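Local coordinates for protein dihydropyrimidinase (Brevibacillus agri, PDB 3SFW) that catalyses the hydrolytic ring opening of dihydropyrimidines, using a pair of zinc ions held in an amidohydrolase TIM barrel, at residues A[49-54]-A[394-399]; A[69-74]-A[411-416]; A[177-182]-A[456-461]. One frame throughout, in Å; residues are numbered along the deposited sequence.

Interaction 1: residues A[49-54]-A[394-399]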
ATOM      1  N   TYR A  49      25.595  21.601 -25.362  1.00 12.34           N
ATOM      2  CA  TYR A  49      24.789  22.109 -24.270  1.00 11.82           C
ATOM      3  C   TYR A  49      25.645  22.896 -23.238  1.00 14.21           C
ATOM      4  O   TYR A  49      26.784  22.524 -22.948  1.00 15.81           O
ATOM      5  CB  TYR A  49      24.148  20.948 -23.501  1.00 11.51           C
ATOM      6  CG  TYR A  49      23.074  20.220 -24.253  1.00 13.75           C
ATOM      7  CD1 TYR A  49      22.018  20.921 -24.851  1.00 18.09           C
ATOM      8  CD2 TYR A  49      23.110  18.823 -24.377  1.00 15.08           C
ATOM      9  CE1 TYR A  49      21.031  20.228 -25.544  1.00 18.33           C
ATOM     10  CE2 TYR A  49      22.124  18.130 -25.062  1.00 16.21           C
ATOM     11  CZ  TYR A  49      21.135  18.842 -25.695  1.00 18.45           C
ATOM     12  OH  TYR A  49      20.137  18.137 -26.327  1.00 20.34           O
ATOM     13  N   LEU A  50      25.083  23.978 -22.704  1.00 12.55           N
ATOM     14  CA  LEU A  50      25.617  24.615 -21.487  1.00 10.97           C
ATOM     15  C   LEU A  50      24.772  24.078 -20.337  1.00 14.37           C
ATOM     16  O   LEU A  50      23.564  24.371 -20.260  1.00 13.38           O
ATOM     17  CB  LEU A  50      25.455  26.136 -21.532  1.00 12.44           C
ATOM     18  CG  LEU A  50      26.336  26.952 -22.472  1.00 16.98           C
ATOM     19  CD1 LEU A  50      26.192  26.544 -23.855  1.00 21.90           C
ATOM     20  CD2 LEU A  50      26.145  28.476 -22.328  1.00 12.78           C
ATOM     21  N   LEU A  51      25.406  23.341 -19.435  1.00 11.77           N
ATOM     22  CA  LEU A  51      24.725  22.759 -18.251  1.00 11.06           C
ATOM     23  C   LEU A  51      25.186  23.462 -17.007  1.00 11.66           C
ATOM     24  O   LEU A  51      26.360  23.818 -16.913  1.00 13.26           O
ATOM     25  CB  LEU A  51      25.084  21.279 -18.127  1.00 14.41           C
ATOM     26  CG  LEU A  51      24.808  20.436 -19.384  1.00 14.94           C
ATOM     27  CD1 LEU A  51      25.270  18.990 -19.185  1.00 15.68           C
ATOM     28  CD2 LEU A  51      23.312  20.474 -19.706  1.00 14.86           C
ATOM     29  N   PRO A  52      24.298  23.632 -16.008  1.00 10.83           N
ATOM     30  CA  PRO A  52      24.824  24.007 -14.685  1.00 10.60           C
ATOM     31  C   PRO A  52      25.783  22.920 -14.208  1.00 10.19           C
ATOM     32  O   PRO A  52      25.501  21.724 -14.388  1.00 11.51           O
ATOM     33  CB  PRO A  52      23.559  24.044 -13.780  1.00 11.16           C
ATOM     34  CG  PRO A  52      22.386  24.199 -14.767  1.00  9.71           C
ATOM     35  CD  PRO A  52      22.850  23.351 -15.973  1.00 11.58           C
ATOM     36  N   GLY A  53      26.895  23.313 -13.607  1.00 10.22           N
ATOM     37  CA  GLY A  53      27.884  22.304 -13.198  1.00 11.79           C
ATOM     38  C   GLY A  53      27.202  21.327 -12.280  1.00 10.64           C
ATOM     39  O   GLY A  53      26.432  21.730 -11.411  1.00 12.26           O
ATOM     40  N   GLY A  54      27.510  20.034 -12.430  1.00 10.08           N
ATOM     41  CA  GLY A  54      26.980  19.050 -11.483  1.00 11.68           C
ATOM     42  C   GLY A  54      27.387  19.373 -10.052  1.00 11.11           C
ATOM     43  O   GLY A  54      28.429  19.925  -9.825  1.00 11.78           O
ATOM     44  N   VAL A 394      29.152  23.810 -17.522  1.00 13.35           N
ATOM     45  CA  VAL A 394      29.782  22.735 -18.292  1.00 10.95           C
ATOM     46  C   VAL A 394      29.396  22.880 -19.750  1.00 13.43           C
ATOM     47  O   VAL A 394      28.206  23.030 -20.073  1.00 13.59           O
ATOM     48  CB  VAL A 394      29.322  21.361 -17.771  1.00 11.22           C
ATOM     49  CG1 VAL A 394      29.905  20.245 -18.633  1.00 10.76           C
ATOM     50  CG2 VAL A 394      29.762  21.197 -16.314  1.00 13.07           C
ATOM     51  N   LEU A 395      30.394  22.829 -20.648  1.00 11.64           N
ATOM     52  CA  LEU A 395      30.114  22.715 -22.055  1.00 13.18           C
ATOM     53  C   LEU A 395      30.142  21.233 -22.403  1.00 12.61           C
ATOM     54  O   LEU A 395      31.181  20.577 -22.230  1.00 12.58           O
ATOM     55  CB  LEU A 395      31.192  23.462 -22.873  1.00 12.26           C
ATOM     56  CG  LEU A 395      31.319  24.977 -22.648  1.00 19.38           C
ATOM     57  CD1 LEU A 395      32.059  25.634 -23.825  1.00 18.44           C
ATOM     58  CD2 LEU A 395      30.057  25.633 -22.377  1.00 23.24           C
ATOM     59  N   PHE A 396      28.975  20.688 -22.791  1.00  8.16           N
ATOM     60  CA  PHE A 396      28.796  19.231 -22.905  1.00 12.88           C
ATOM     61  C   PHE A 396      28.401  18.882 -24.347  1.00 14.86           C
ATOM     62  O   PHE A 396      27.462  19.492 -24.919  1.00 13.87           O
ATOM     63  CB  PHE A 396      27.684  18.792 -21.926  1.00 12.34           C
ATOM     64  CG  PHE A 396      27.482  17.310 -21.865  1.00 10.76           C
ATOM     65  CD1 PHE A 396      28.266  16.517 -21.002  1.00 14.62           C
ATOM     66  CD2 PHE A 396      26.445  16.712 -22.581  1.00 15.83           C
ATOM     67  CE1 PHE A 396      28.072  15.137 -20.936  1.00 16.71           C
ATOM     68  CE2 PHE A 396      26.212  15.329 -22.473  1.00 14.65           C
ATOM     69  CZ  PHE A 396      27.014  14.551 -21.651  1.00 14.98           C
ATOM     70  N   ASP A 397      29.173  17.989 -24.977  1.00 11.17           N
ATOM     71  CA  ASP A 397      28.878  17.539 -26.338  1.00 14.61           C
ATOM     72  C   ASP A 397      28.130  16.207 -26.331  1.00 12.91           C
ATOM     73  O   ASP A 397      28.672  15.167 -25.998  1.00 13.69           O
ATOM     74  CB  ASP A 397      30.165  17.457 -27.182  1.00 15.70           C
ATOM     75  CG  ASP A 397      29.898  17.130 -28.649  1.00 16.83           C
ATOM     76  OD1 ASP A 397      28.804  16.640 -28.963  1.00 16.76           O
ATOM     77  OD2 ASP A 397      30.812  17.356 -29.498  1.00 18.79           O
ATOM     78  N   PRO A 398      26.814  16.260 -26.587  1.00 13.98           N
ATOM     79  CA  PRO A 398      25.978  15.063 -26.393  1.00 15.72           C
ATOM     80  C   PRO A 398      26.197  13.989 -27.494  1.00 17.59           C
ATOM     81  O   PRO A 398      25.706  12.859 -27.372  1.00 17.81           O
ATOM     82  CB  PRO A 398      24.552  15.636 -26.464  1.00 15.43           C
ATOM     83  CG  PRO A 398      24.697  16.840 -27.404  1.00 16.98           C
ATOM     84  CD  PRO A 398      26.049  17.421 -27.102  1.00 16.35           C
ATOM     85  N   THR A 399      26.932  14.336 -28.547  1.00 18.13           N
ATOM     86  CA  THR A 399      27.043  13.432 -29.736  1.00 22.13           C
ATOM     87  C   THR A 399      28.247  12.469 -29.692  1.00 23.60           C
ATOM     88  O   THR A 399      28.258  11.444 -30.375  1.00 23.94           O
ATOM     89  CB  THR A 399      27.139  14.251 -31.057  1.00 21.92           C
ATOM     90  OG1 THR A 399      28.369  14.963 -31.106  1.00 23.51           O
ATOM     91  CG2 THR A 399      25.993  15.222 -31.152  1.00 21.67           C
TER
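V394 pairs with L51 as two neighbouring antiparallel strands meet, and the exchange is mutual: V394 N donates to L51 O over 2.9 Å, and L51 N returns the bond to V394 O along a nearly straight path (170° at the hydrogen). On one side of the sheet L51 CB and V394 CB stand 4.3 Å apart. V394 also sends CG2 to the CA of G53 (3.8 Å).

L395 is the non-hydrogen-bonded partner of L50. Its side chain points to the other side of the sheet, and its CD2 lies 3.9 Å from L50 CG, the two leucines running side by side. Weak CA-H...O contacts, from L395 CA to Y49 O and from L50 CA to V394 O, fill in between the amide pairs.

F396 closes a second mutual pair, with Y49: F396 N donates to Y49 O, and Y49 N to F396 O by the more bent bond of the two (145° at the hydrogen). A chi1 of -175°, CG anti to the backbone N, swings the F396 ring out from its own strand, and its CD2 stands 4.3 Å from Y49 CD2, edge beside edge. F396 CB meets L51 CD1 at 3.7 Å. The OD1 of D397 takes both N and OG1 of T399 from one face of the carboxylate, an Asx turn that marks the corner of the chain. P398, between D397 and T399 in the chain, brings CG to 3.7 Å from Y49 CE2, the two side chains crossing at about a right angle.

The strand 9-11 lies on the other edge of strand 49-52, hydrogen-bonding to L50, while strand 422-432 flanks 394-397 and packs V427 on V394 and F396. Helix 361-376 covers Y49, L51 and P52 with L361, F364 and V365, and F350 meets the F396 ring edge-to-face.

Interaction 2: residues A[69-74]-A[411-416]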
ATOM      1  N   VAL A  69      42.976   4.445   3.618  1.00 16.98           N
ATOM      2  CA  VAL A  69      42.485   5.827   3.336  1.00 17.84           C
ATOM      3  C   VAL A  69      42.049   5.868   1.885  1.00 17.39           C
ATOM      4  O   VAL A  69      42.736   5.321   1.042  1.00 14.93           O
ATOM      5  CB  VAL A  69      43.566   6.872   3.582  1.00 18.90           C
ATOM      6  CG1 VAL A  69      43.086   8.299   3.211  1.00 19.46           C
ATOM      7  CG2 VAL A  69      43.990   6.829   5.048  1.00 21.15           C
ATOM      8  N   THR A  70      40.934   6.550   1.561  1.00 16.35           N
ATOM      9  CA  THR A  70      40.502   6.538   0.153  1.00 11.61           C
ATOM     10  C   THR A  70      41.568   7.144  -0.740  1.00 12.78           C
ATOM     11  O   THR A  70      42.314   8.081  -0.338  1.00 13.89           O
ATOM     12  CB  THR A  70      39.116   7.214  -0.087  1.00 12.90           C
ATOM     13  OG1 THR A  70      39.152   8.592   0.370  1.00 14.22           O
ATOM     14  CG2 THR A  70      38.058   6.491   0.627  1.00 11.40           C
ATOM     15  N   SER A  71      41.623   6.673  -1.992  1.00 12.34           N
ATOM     16  CA  SER A  71      42.801   6.921  -2.779  1.00 14.35           C
ATOM     17  C   SER A  71      42.788   8.250  -3.496  1.00 13.45           C
ATOM     18  O   SER A  71      43.814   8.672  -3.963  1.00 14.23           O
ATOM     19  CB  SER A  71      43.060   5.793  -3.791  1.00 16.60           C
ATOM     20  OG  SER A  71      42.043   5.766  -4.755  1.00 16.41           O
ATOM     21  N   ASP A  72      41.622   8.910  -3.615  1.00 12.76           N
ATOM     22  CA  ASP A  72      41.621  10.306  -4.069  1.00 11.82           C
ATOM     23  C   ASP A  72      41.655  11.212  -2.864  1.00 11.41           C
ATOM     24  O   ASP A  72      40.891  11.002  -1.927  1.00 13.34           O
ATOM     25  CB  ASP A  72      40.327  10.633  -4.854  1.00 12.51           C
ATOM     26  CG  ASP A  72      40.441  10.313  -6.345  1.00 13.24           C
ATOM     27  OD1 ASP A  72      41.485  10.599  -6.971  1.00 13.65           O
ATOM     28  OD2 ASP A  72      39.426   9.851  -6.897  1.00 12.49           O
ATOM     29  N   ASN A  73      42.501  12.241  -2.905  1.00 12.27           N
ATOM     30  CA  ASN A  73      42.432  13.297  -1.899  1.00 12.87           C
ATOM     31  C   ASN A  73      41.655  14.477  -2.465  1.00 14.40           C
ATOM     32  O   ASN A  73      40.953  14.329  -3.476  1.00 12.53           O
ATOM     33  CB  ASN A  73      43.848  13.702  -1.432  1.00 13.97           C
ATOM     34  CG  ASN A  73      44.740  14.252  -2.564  1.00 17.20           C
ATOM     35  OD1 ASN A  73      45.975  14.436  -2.382  1.00 23.79           O
ATOM     36  ND2 ASN A  73      44.174  14.511  -3.695  1.00 13.02           N
ATOM     37  N   PHE A  74      41.661  15.614  -1.767  1.00 12.37           N
ATOM     38  CA  PHE A  74      40.849  16.740  -2.257  1.00 12.48           C
ATOM     39  C   PHE A  74      41.336  17.293  -3.564  1.00 15.64           C
ATOM     40  O   PHE A  74      40.537  17.741  -4.358  1.00 17.07           O
ATOM     41  CB  PHE A  74      40.682  17.845  -1.211  1.00 12.53           C
ATOM     42  CG  PHE A  74      39.515  17.608  -0.308  1.00 10.04           C
ATOM     43  CD1 PHE A  74      39.600  16.654   0.710  1.00 12.08           C
ATOM     44  CD2 PHE A  74      38.306  18.294  -0.515  1.00 12.75           C
ATOM     45  CE1 PHE A  74      38.508  16.358   1.556  1.00 12.95           C
ATOM     46  CE2 PHE A  74      37.165  17.958   0.270  1.00 11.40           C
ATOM     47  CZ  PHE A  74      37.271  17.026   1.329  1.00 10.41           C
ATOM     48  N   MET A 411      40.518   9.853 -11.934  1.00 13.06           N
ATOM     49  CA  MET A 411      40.498   9.447 -10.520  1.00 12.20           C
ATOM     50  C   MET A 411      41.806   8.722 -10.166  1.00 16.87           C
ATOM     51  O   MET A 411      42.365   8.007 -11.023  1.00 15.43           O
ATOM     52  CB  MET A 411      39.293   8.544 -10.235  1.00 15.25           C
ATOM     53  CG  MET A 411      37.958   9.270 -10.488  1.00 13.84           C
ATOM     54  SD  MET A 411      36.574   8.138 -10.396  1.00 13.70           S
ATOM     55  CE  MET A 411      36.869   7.152 -11.922  1.00 14.70           C
ATOM     56  N   ASN A 412      42.358   9.019  -8.986  1.00 13.68           N
ATOM     57  CA  ASN A 412      43.634   8.410  -8.623  1.00 15.10           C
ATOM     58  C   ASN A 412      43.385   6.989  -8.092  1.00 15.89           C
ATOM     59  O   ASN A 412      43.553   6.729  -6.900  1.00 15.02           O
ATOM     60  CB  ASN A 412      44.401   9.279  -7.610  1.00 16.72           C
ATOM     61  CG  ASN A 412      45.844   8.815  -7.415  1.00 22.32           C
ATOM     62  OD1 ASN A 412      46.368   8.033  -8.227  1.00 21.99           O
ATOM     63  ND2 ASN A 412      46.437   9.175  -6.284  1.00 19.59           N
ATOM     64  N   VAL A 413      43.019   6.063  -9.000  1.00 14.52           N
ATOM     65  CA  VAL A 413      42.655   4.692  -8.619  1.00 15.32           C
ATOM     66  C   VAL A 413      42.912   3.809  -9.823  1.00 15.10           C
ATOM     67  O   VAL A 413      42.821   4.266 -10.951  1.00 15.17           O
ATOM     68  CB  VAL A 413      41.141   4.575  -8.251  1.00 18.80           C
ATOM     69  CG1 VAL A 413      40.861   3.309  -7.421  1.00 16.36           C
ATOM     70  CG2 VAL A 413      40.700   5.797  -7.478  1.00 31.23           C
ATOM     71  N   ASP A 414      43.264   2.541  -9.580  1.00 17.40           N
ATOM     72  CA  ASP A 414      43.756   1.663 -10.662  1.00 16.24           C
ATOM     73  C   ASP A 414      42.692   0.886 -11.406  1.00 17.47           C
ATOM     74  O   ASP A 414      43.026  -0.021 -12.171  1.00 16.04           O
ATOM     75  CB  ASP A 414      44.798   0.671 -10.115  1.00 17.34           C
ATOM     76  CG  ASP A 414      44.256  -0.202  -9.013  1.00 18.06           C
ATOM     77  OD1 ASP A 414      43.045  -0.187  -8.769  1.00 13.20           O
ATOM     78  OD2 ASP A 414      45.011  -1.043  -8.456  1.00 17.60           O
ATOM     79  N   TYR A 415      41.420   1.224 -11.215  1.00 14.05           N
ATOM     80  CA  TYR A 415      40.398   0.568 -12.018  1.00 12.46           C
ATOM     81  C   TYR A 415      39.215   1.482 -12.116  1.00 14.31           C
ATOM     82  O   TYR A 415      39.090   2.456 -11.354  1.00 12.96           O
ATOM     83  CB  TYR A 415      39.965  -0.816 -11.433  1.00 14.44           C
ATOM     84  CG  TYR A 415      39.080  -0.754 -10.194  1.00 12.69           C
ATOM     85  CD1 TYR A 415      39.617  -0.487  -8.945  1.00 10.50           C
ATOM     86  CD2 TYR A 415      37.685  -0.866 -10.307  1.00 13.29           C
ATOM     87  CE1 TYR A 415      38.823  -0.365  -7.815  1.00 10.60           C
ATOM     88  CE2 TYR A 415      36.871  -0.813  -9.198  1.00 12.48           C
ATOM     89  CZ  TYR A 415      37.450  -0.565  -7.939  1.00 11.05           C
ATOM     90  OH  TYR A 415      36.655  -0.459  -6.833  1.00 14.15           O
ATOM     91  N   ASN A 416      38.345   1.162 -13.064  1.00 14.09           N
ATOM     92  CA  ASN A 416      37.063   1.872 -13.166  1.00 13.14           C
ATOM     93  C   ASN A 416      35.968   0.825 -13.216  1.00 14.35           C
ATOM     94  O   ASN A 416      36.042  -0.123 -14.029  1.00 15.16           O
ATOM     95  CB  ASN A 416      37.080   2.702 -14.434  1.00 13.80           C
ATOM     96  CG  ASN A 416      35.892   3.650 -14.526  1.00 15.99           C
ATOM     97  OD1 ASN A 416      34.745   3.205 -14.540  1.00 13.98           O
ATOM     98  ND2 ASN A 416      36.171   4.955 -14.565  1.00 12.94           N
TER
HETATM   99  O   HOH W   1      45.463  11.272  -4.654  1.00 22.62           O
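S71 and D72 reach across to N412 by differently turned side chains. A chi1 of 66° places S71 OG between its own backbone N and carbonyl carbon, from where it donates to N412 O over 2.8 Å. D72 has CG beside its backbone N (chi1 -88°), which brings the carboxylate to the backbone N-H of N412: N412 N donates to D72 OD1 at 2.7 Å. Neither bond is ideally placed. The hydroxyl sits above the carbonyl plane of N412, and the amide N meets OD1 on the syn side but well out of the carboxylate plane.

N412 is thus gripped at both its N-H and its C=O, at the centre of an inverse gamma turn closed by a weak bond from V413 N to M411 O. Its side chain adds a bridge, ND2 donating at 2.8 Å to a water that in turn donates to S71 O. Alongside, M411 CB lies 3.6 Å from D72 OD2.

D72 has further work: OD1 also bonds T76 OG1, in the first turn of helix 74-83, and OD2 bonds H316 NE2, next to the zinc ligand D315. With the carboxylate gone, as in an alanine here, the N-H of N412, the T76 hydroxyl and the H316 imidazole are likely to lose the oxygens they bond to. One carboxylate therefore ties two loops, a helix start and a residue beside the metal site together, and these donors would be expected to stabilise its negative charge.

Interaction 3: residues A[177-182]-A[456-461]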
ATOM      1  N   GLY A 177      17.150  23.952  11.739  1.00 12.24           N
ATOM      2  CA  GLY A 177      17.050  24.033  10.299  1.00 13.83           C
ATOM      3  C   GLY A 177      18.116  23.208   9.561  1.00 13.77           C
ATOM      4  O   GLY A 177      18.666  23.656   8.551  1.00 14.80           O
ATOM      5  N   ALA A 178      18.430  22.022  10.089  1.00 10.85           N
ATOM      6  CA  ALA A 178      19.336  21.129   9.375  1.00 12.45           C
ATOM      7  C   ALA A 178      18.560  20.004   8.730  1.00 10.56           C
ATOM      8  O   ALA A 178      17.544  19.551   9.266  1.00 12.04           O
ATOM      9  CB  ALA A 178      20.415  20.536  10.337  1.00 13.41           C
ATOM     10  N   LEU A 179      19.154  19.457   7.674  1.00 10.63           N
ATOM     11  CA  LEU A 179      18.629  18.237   7.015  1.00  8.65           C
ATOM     12  C   LEU A 179      19.427  17.048   7.595  1.00 10.52           C
ATOM     13  O   LEU A 179      20.650  17.162   7.772  1.00 12.28           O
ATOM     14  CB  LEU A 179      18.946  18.350   5.508  1.00  8.90           C
ATOM     15  CG  LEU A 179      18.524  17.156   4.624  1.00  7.77           C
ATOM     16  CD1 LEU A 179      17.032  16.967   4.680  1.00 10.64           C
ATOM     17  CD2 LEU A 179      18.991  17.483   3.226  1.00 10.78           C
ATOM     18  N   VAL A 180      18.731  15.976   7.979  1.00  8.39           N
ATOM     19  CA  VAL A 180      19.403  14.766   8.502  1.00  9.43           C
ATOM     20  C   VAL A 180      19.480  13.768   7.338  1.00  9.10           C
ATOM     21  O   VAL A 180      18.466  13.425   6.755  1.00 10.36           O
ATOM     22  CB  VAL A 180      18.651  14.154   9.692  1.00 10.97           C
ATOM     23  CG1 VAL A 180      19.346  12.838  10.130  1.00  8.83           C
ATOM     24  CG2 VAL A 180      18.690  15.136  10.890  1.00 12.08           C
ATOM     25  N   GLN A 181      20.704  13.301   7.070  1.00  8.41           N
ATOM     26  CA  GLN A 181      20.982  12.261   6.094  1.00  9.72           C
ATOM     27  C   GLN A 181      21.118  10.940   6.833  1.00 10.50           C
ATOM     28  O   GLN A 181      21.745  10.908   7.891  1.00 10.07           O
ATOM     29  CB  GLN A 181      22.294  12.549   5.446  1.00  9.49           C
ATOM     30  CG  GLN A 181      22.261  13.774   4.535  1.00 10.44           C
ATOM     31  CD  GLN A 181      23.656  14.231   4.230  1.00 11.57           C
ATOM     32  OE1 GLN A 181      24.141  14.130   3.074  1.00 15.12           O
ATOM     33  NE2 GLN A 181      24.316  14.689   5.221  1.00  7.83           N
ATOM     34  N   VAL A 182      20.597   9.851   6.263  1.00  9.56           N
ATOM     35  CA  VAL A 182      20.928   8.543   6.814  1.00 10.70           C
ATOM     36  C   VAL A 182      21.561   7.620   5.792  1.00 11.92           C
ATOM     37  O   VAL A 182      21.054   7.496   4.699  1.00 11.09           O
ATOM     38  CB  VAL A 182      19.670   7.869   7.410  1.00 12.83           C
ATOM     39  CG1 VAL A 182      19.858   6.431   7.563  1.00 26.53           C
ATOM     40  CG2 VAL A 182      19.287   8.540   8.738  1.00 12.59           C
ATOM     41  N   SER A 456      23.229  27.423   3.528  1.00 12.41           N
ATOM     42  CA  SER A 456      22.117  27.992   4.254  1.00 13.41           C
ATOM     43  C   SER A 456      21.300  26.920   4.974  1.00 13.00           C
ATOM     44  O   SER A 456      21.402  25.719   4.651  1.00 13.43           O
ATOM     45  CB  SER A 456      21.255  28.841   3.296  1.00 18.72           C
ATOM     46  OG  SER A 456      20.711  28.021   2.295  1.00 23.38           O
ATOM     47  N   THR A 457      20.537  27.338   5.976  1.00 12.77           N
ATOM     48  CA  THR A 457      19.660  26.407   6.701  1.00 12.30           C
ATOM     49  C   THR A 457      18.592  25.888   5.796  1.00 16.80           C
ATOM     50  O   THR A 457      18.314  26.484   4.746  1.00 16.24           O
ATOM     51  CB  THR A 457      19.032  27.027   7.953  1.00 15.44           C
ATOM     52  OG1 THR A 457      18.434  28.270   7.599  1.00 15.89           O
ATOM     53  CG2 THR A 457      20.142  27.281   9.039  1.00 16.33           C
ATOM     54  N   PHE A 458      17.932  24.817   6.217  1.00 15.03           N
ATOM     55  CA  PHE A 458      17.086  24.092   5.301  1.00 15.10           C
ATOM     56  C   PHE A 458      15.822  24.842   4.917  1.00 16.98           C
ATOM     57  O   PHE A 458      15.082  25.342   5.792  1.00 16.16           O
ATOM     58  CB  PHE A 458      16.684  22.749   5.912  1.00 17.23           C
ATOM     59  CG  PHE A 458      15.937  21.872   4.943  1.00 16.41           C
ATOM     60  CD1 PHE A 458      16.613  21.270   3.876  1.00 15.95           C
ATOM     61  CD2 PHE A 458      14.583  21.674   5.087  1.00 16.74           C
ATOM     62  CE1 PHE A 458      15.918  20.453   3.001  1.00 16.27           C
ATOM     63  CE2 PHE A 458      13.894  20.858   4.202  1.00 17.25           C
ATOM     64  CZ  PHE A 458      14.556  20.287   3.161  1.00 15.43           C
ATOM     65  N   ALA A 459      15.523  24.827   3.617  1.00 17.44           N
ATOM     66  CA  ALA A 459      14.231  25.272   3.111  1.00 19.63           C
ATOM     67  C   ALA A 459      13.726  24.222   2.112  1.00 20.96           C
ATOM     68  O   ALA A 459      14.478  23.757   1.224  1.00 18.62           O
ATOM     69  CB  ALA A 459      14.399  26.604   2.421  1.00 17.93           C
ATOM     70  N   ARG A 460      12.454  23.859   2.212  1.00 17.62           N
ATOM     71  CA  ARG A 460      11.929  22.872   1.256  1.00 16.92           C
ATOM     72  C   ARG A 460      12.011  23.399  -0.187  1.00 19.76           C
ATOM     73  O   ARG A 460      11.703  24.577  -0.449  1.00 18.40           O
ATOM     74  CB  ARG A 460      10.502  22.496   1.622  1.00 19.22           C
ATOM     75  CG  ARG A 460      10.429  21.690   2.947  1.00 23.25           C
ATOM     76  CD  ARG A 460       9.021  21.218   3.212  1.00 25.47           C
ATOM     77  NE  ARG A 460       8.118  22.334   3.442  1.00 31.81           N
ATOM     78  CZ  ARG A 460       7.872  22.851   4.646  1.00 37.56           C
ATOM     79  NH1 ARG A 460       8.487  22.352   5.719  1.00 34.25           N
ATOM     80  NH2 ARG A 460       6.996  23.852   4.785  1.00 38.19           N
ATOM     81  N   PRO A 461      12.373  22.525  -1.127  1.00 18.49           N
ATOM     82  CA  PRO A 461      12.467  22.966  -2.509  1.00 20.01           C
ATOM     83  C   PRO A 461      11.132  23.410  -3.132  1.00 22.08           C
ATOM     84  O   PRO A 461      11.215  24.313  -4.026  1.00 17.49           O
ATOM     85  CB  PRO A 461      13.047  21.762  -3.247  1.00 22.10           C
ATOM     86  CG  PRO A 461      12.636  20.565  -2.453  1.00 24.35           C
ATOM     87  CD  PRO A 461      12.603  21.076  -0.978  1.00 20.80           C
TER
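F458 N donates to G177 O over 2.7 Å, the one hydrogen bond between the two segments, with the donor N tilted 31° from the carbonyl plane. Carbon atoms crowd the same oxygen: T457 CB and F458 CB both stand 3.4 Å from G177 O. G177 is the residue on which the chain leaves helix 163-176, and its positive phi (80°) would press any side chain against the preceding carbonyl O; a carbon there would also run into T457 CB. Bare backbone is what lets the C-terminal tail come so near.

Beyond the bond, the phenyl of F458 reaches over L179, just ahead of V180. A chi1 of -173° extends the ring away from its own N, and F458 CE1 comes to 4.0 Å from L179 CD1 and CD1 of the F458 ring to 4.1 Å from L179 CB, the side chains slanting across one another.

Around this patch, strand 234-237 offers Q234 to F458 and Y236 to L179, and helix 361-376 adds L375 and F376. Farther along the tail, R460 NH2 and P461 O bond G357 and S360 of the second subunit, so the C-terminal segment joins the chain leading into barrel strand 180-182 to a subunit interface.

Overall arrangement
Interaction 1 is a buried strand pairing, made of regular backbone bonds with apolar side chains on both faces; interactions 2 and 3 are made by irregular chain, in interaction 3 the turn ahead of strand 180-182. Interaction 2, also largely buried, is polar, resting on a carboxylate and a hydroxyl, and D72 lies about 14 Å from a zinc ion. Interaction 3 is only partly buried and combines one backbone bond with a small apolar patch, next to a tail that reaches another subunit. Helix 361-376 packs on both interactions 1 and 3, whereas interaction 2 lies on the opposite side of the chain's centre from interaction 3. The three do not touch: nearest atoms are about 13 to 15 Å apart.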